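Local coordinates for protein 3-carboxy-cis,cis-muconate cycloisomerase (Acinetobacter calcoaceticus, PDB 1Q5N) that belongs to the mostly helical fumarase/adenylosuccinate lyase superfamily of enzymes and is assembled from four copies of its chain, at residues 376-381 against 418-423. Residues are numbered along the deposited sequence; the frame is centred on the assembly and turned at random.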
ATOM      1  N   MET A 376      44.621 -15.886  -4.155  1.00 46.19           N
ATOM      2  CA  MET A 376      45.294 -14.895  -3.372  1.00 49.68           C
ATOM      3  C   MET A 376      45.475 -15.324  -1.888  1.00 49.98           C
ATOM      4  O   MET A 376      46.522 -15.053  -1.293  1.00 45.80           O
ATOM      5  CB  MET A 376      44.503 -13.611  -3.498  1.00 53.81           C
ATOM      6  CG  MET A 376      45.308 -12.390  -3.255  1.00 59.92           C
ATOM      7  SD  MET A 376      44.385 -11.478  -2.070  1.00 69.47           S
ATOM      8  CE  MET A 376      45.049 -12.269  -0.510  1.00 66.68           C
ATOM      9  N   MET A 377      44.460 -15.984  -1.306  1.00 50.87           N
ATOM     10  CA  MET A 377      44.533 -16.485   0.091  1.00 53.10           C
ATOM     11  C   MET A 377      45.576 -17.613   0.217  1.00 53.32           C
ATOM     12  O   MET A 377      46.284 -17.688   1.213  1.00 54.01           O
ATOM     13  CB  MET A 377      43.183 -17.046   0.563  1.00 53.08           C
ATOM     14  CG  MET A 377      42.076 -16.034   0.680  1.00 56.37           C
ATOM     15  SD  MET A 377      42.374 -14.856   1.985  1.00 61.41           S
ATOM     16  CE  MET A 377      42.606 -13.354   1.050  1.00 62.82           C
ATOM     17  N   ALA A 378      45.638 -18.500  -0.778  1.00 53.00           N
ATOM     18  CA  ALA A 378      46.611 -19.595  -0.776  1.00 53.69           C
ATOM     19  C   ALA A 378      48.038 -19.066  -0.863  1.00 55.11           C
ATOM     20  O   ALA A 378      48.945 -19.675  -0.306  1.00 55.87           O
ATOM     21  CB  ALA A 378      46.354 -20.531  -1.943  1.00 51.34           C
ATOM     22  N   LEU A 379      48.231 -17.937  -1.557  1.00 56.67           N
ATOM     23  CA  LEU A 379      49.553 -17.329  -1.728  1.00 58.58           C
ATOM     24  C   LEU A 379      50.004 -16.414  -0.609  1.00 60.25           C
ATOM     25  O   LEU A 379      51.203 -16.261  -0.406  1.00 59.80           O
ATOM     26  CB  LEU A 379      49.626 -16.512  -3.022  1.00 58.27           C
ATOM     27  CG  LEU A 379      50.047 -17.201  -4.315  1.00 61.42           C
ATOM     28  CD1 LEU A 379      51.550 -17.430  -4.368  1.00 62.22           C
ATOM     29  CD2 LEU A 379      49.343 -18.528  -4.390  1.00 63.22           C
ATOM     30  N   ALA A 380      49.049 -15.787   0.083  1.00 62.48           N
ATOM     31  CA  ALA A 380      49.330 -14.817   1.157  1.00 65.20           C
ATOM     32  C   ALA A 380      50.407 -15.251   2.156  1.00 67.53           C
ATOM     33  O   ALA A 380      51.321 -14.475   2.453  1.00 67.60           O
ATOM     34  CB  ALA A 380      48.041 -14.460   1.905  1.00 63.66           C
ATOM     35  N   PRO A 381      50.315 -16.491   2.685  1.00 69.42           N
ATOM     36  CA  PRO A 381      51.286 -17.022   3.653  1.00 71.21           C
ATOM     37  C   PRO A 381      52.739 -17.059   3.118  1.00 72.42           C
ATOM     38  O   PRO A 381      53.676 -16.611   3.781  1.00 73.31           O
ATOM     39  CB  PRO A 381      50.748 -18.429   3.943  1.00 71.45           C
ATOM     40  CG  PRO A 381      49.275 -18.296   3.699  1.00 70.55           C
ATOM     41  CD  PRO A 381      49.241 -17.473   2.445  1.00 70.11           C
ATOM     42  N   GLN A 418      57.306 -21.654  -7.403  1.00 81.63           N
ATOM     43  CA  GLN A 418      58.218 -21.759  -6.260  1.00 82.26           C
ATOM     44  C   GLN A 418      57.535 -22.397  -5.039  1.00 80.42           C
ATOM     45  O   GLN A 418      58.211 -23.014  -4.219  1.00 80.08           O
ATOM     46  CB  GLN A 418      58.748 -20.360  -5.859  1.00 86.31           C
ATOM     47  CG  GLN A 418      60.255 -20.057  -6.133  1.00 91.88           C
ATOM     48  CD  GLN A 418      61.239 -20.738  -5.139  1.00 95.32           C
ATOM     49  OE1 GLN A 418      61.413 -21.973  -5.136  1.00 96.79           O
ATOM     50  NE2 GLN A 418      61.885 -19.922  -4.299  1.00 96.24           N
ATOM     51  N   TYR A 419      56.206 -22.265  -4.922  1.00 78.04           N
ATOM     52  CA  TYR A 419      55.476 -22.804  -3.767  1.00 74.82           C
ATOM     53  C   TYR A 419      54.422 -23.858  -4.024  1.00 72.76           C
ATOM     54  O   TYR A 419      53.950 -24.475  -3.073  1.00 72.29           O
ATOM     55  CB  TYR A 419      54.773 -21.682  -2.999  1.00 76.11           C
ATOM     56  CG  TYR A 419      55.629 -20.494  -2.644  1.00 77.71           C
ATOM     57  CD1 TYR A 419      56.596 -20.570  -1.633  1.00 78.66           C
ATOM     58  CD2 TYR A 419      55.496 -19.293  -3.341  1.00 78.58           C
ATOM     59  CE1 TYR A 419      57.410 -19.475  -1.330  1.00 78.74           C
ATOM     60  CE2 TYR A 419      56.307 -18.195  -3.048  1.00 79.29           C
ATOM     61  CZ  TYR A 419      57.261 -18.295  -2.046  1.00 79.04           C
ATOM     62  OH  TYR A 419      58.072 -17.213  -1.790  1.00 79.92           O
ATOM     63  N   PHE A 420      54.015 -24.070  -5.268  1.00 70.76           N
ATOM     64  CA  PHE A 420      52.962 -25.061  -5.506  1.00 69.78           C
ATOM     65  C   PHE A 420      53.177 -25.971  -6.723  1.00 69.04           C
ATOM     66  O   PHE A 420      53.543 -25.474  -7.785  1.00 68.37           O
ATOM     67  CB  PHE A 420      51.581 -24.367  -5.676  1.00 69.74           C
ATOM     68  CG  PHE A 420      51.124 -23.532  -4.488  1.00 69.24           C
ATOM     69  CD1 PHE A 420      51.260 -22.153  -4.493  1.00 68.69           C
ATOM     70  CD2 PHE A 420      50.529 -24.126  -3.382  1.00 70.14           C
ATOM     71  CE1 PHE A 420      50.800 -21.380  -3.422  1.00 69.20           C
ATOM     72  CE2 PHE A 420      50.067 -23.351  -2.303  1.00 70.18           C
ATOM     73  CZ  PHE A 420      50.209 -21.979  -2.327  1.00 69.05           C
ATOM     74  N   ASN A 421      52.940 -27.287  -6.576  1.00 68.41           N
ATOM     75  CA  ASN A 421      53.061 -28.216  -7.722  1.00 68.47           C
ATOM     76  C   ASN A 421      51.781 -28.108  -8.533  1.00 66.89           C
ATOM     77  O   ASN A 421      50.795 -27.541  -8.073  1.00 66.65           O
ATOM     78  CB  ASN A 421      53.141 -29.718  -7.370  1.00 69.37           C
ATOM     79  CG  ASN A 421      53.407 -30.004  -5.919  1.00 70.42           C
ATOM     80  OD1 ASN A 421      54.483 -29.668  -5.385  1.00 71.58           O
ATOM     81  ND2 ASN A 421      52.446 -30.679  -5.268  1.00 68.64           N
ATOM     82  N   PRO A 422      51.772 -28.685  -9.743  1.00 65.68           N
ATOM     83  CA  PRO A 422      50.540 -28.584 -10.515  1.00 64.27           C
ATOM     84  C   PRO A 422      49.353 -29.161  -9.754  1.00 63.22           C
ATOM     85  O   PRO A 422      48.262 -28.608  -9.794  1.00 63.15           O
ATOM     86  CB  PRO A 422      50.872 -29.370 -11.785  1.00 64.33           C
ATOM     87  CG  PRO A 422      52.311 -29.023 -12.000  1.00 63.45           C
ATOM     88  CD  PRO A 422      52.878 -29.185 -10.587  1.00 64.96           C
ATOM     89  N   SER A 423      49.561 -30.257  -9.037  1.00 61.75           N
ATOM     90  CA  SER A 423      48.437 -30.843  -8.343  1.00 60.86           C
ATOM     91  C   SER A 423      47.884 -29.928  -7.245  1.00 60.01           C
ATOM     92  O   SER A 423      46.667 -29.874  -7.071  1.00 59.42           O
ATOM     93  CB  SER A 423      48.794 -32.232  -7.796  1.00 60.95           C
ATOM     94  OG  SER A 423      49.468 -32.147  -6.559  1.00 63.63           O
TER
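The F420 ring meets the helix of 376-381 edge first: the backbone oxygen of A378 lies near the ring plane, with A378 O 3.3 Å from F420 CZ. The slightly positive C-H rim of a phenyl ring suits such a carbonyl oxygen, although no hydrogen bond links the two segments. L379 approaches the same ring at a slant, and its CD2 lies 3.3 Å from F420 CE1, unusually close for two carbons and perhaps in part a matter of the model. On the Y419 ring, CB of the preceding Q418 lies over one face near the rim, while L379 CD1 comes obliquely to a looser 4.5 Å from Y419 CD2. A branched leucine suits this place because both methyls lie against F420, and CD1 also reaches toward Y419. A378 is small enough to let the phenyl close on the backbone, its CB 4.1 Å from F420 CZ. With F420 CG anti to its own carbonyl carbon (chi1 -59°), the ring reaches from the loop to the helix. H382 adds a third ring, nearly parallel to Y419 and about perpendicular to F420. I428 touches both A378 and F420, and A388 packs on L379. This small cluster of aromatic and aliphatic side chains joins helix 372-383 to the loop leading into helix 422-428, within the helical C-terminal region of the adenylosuccinate lyase family.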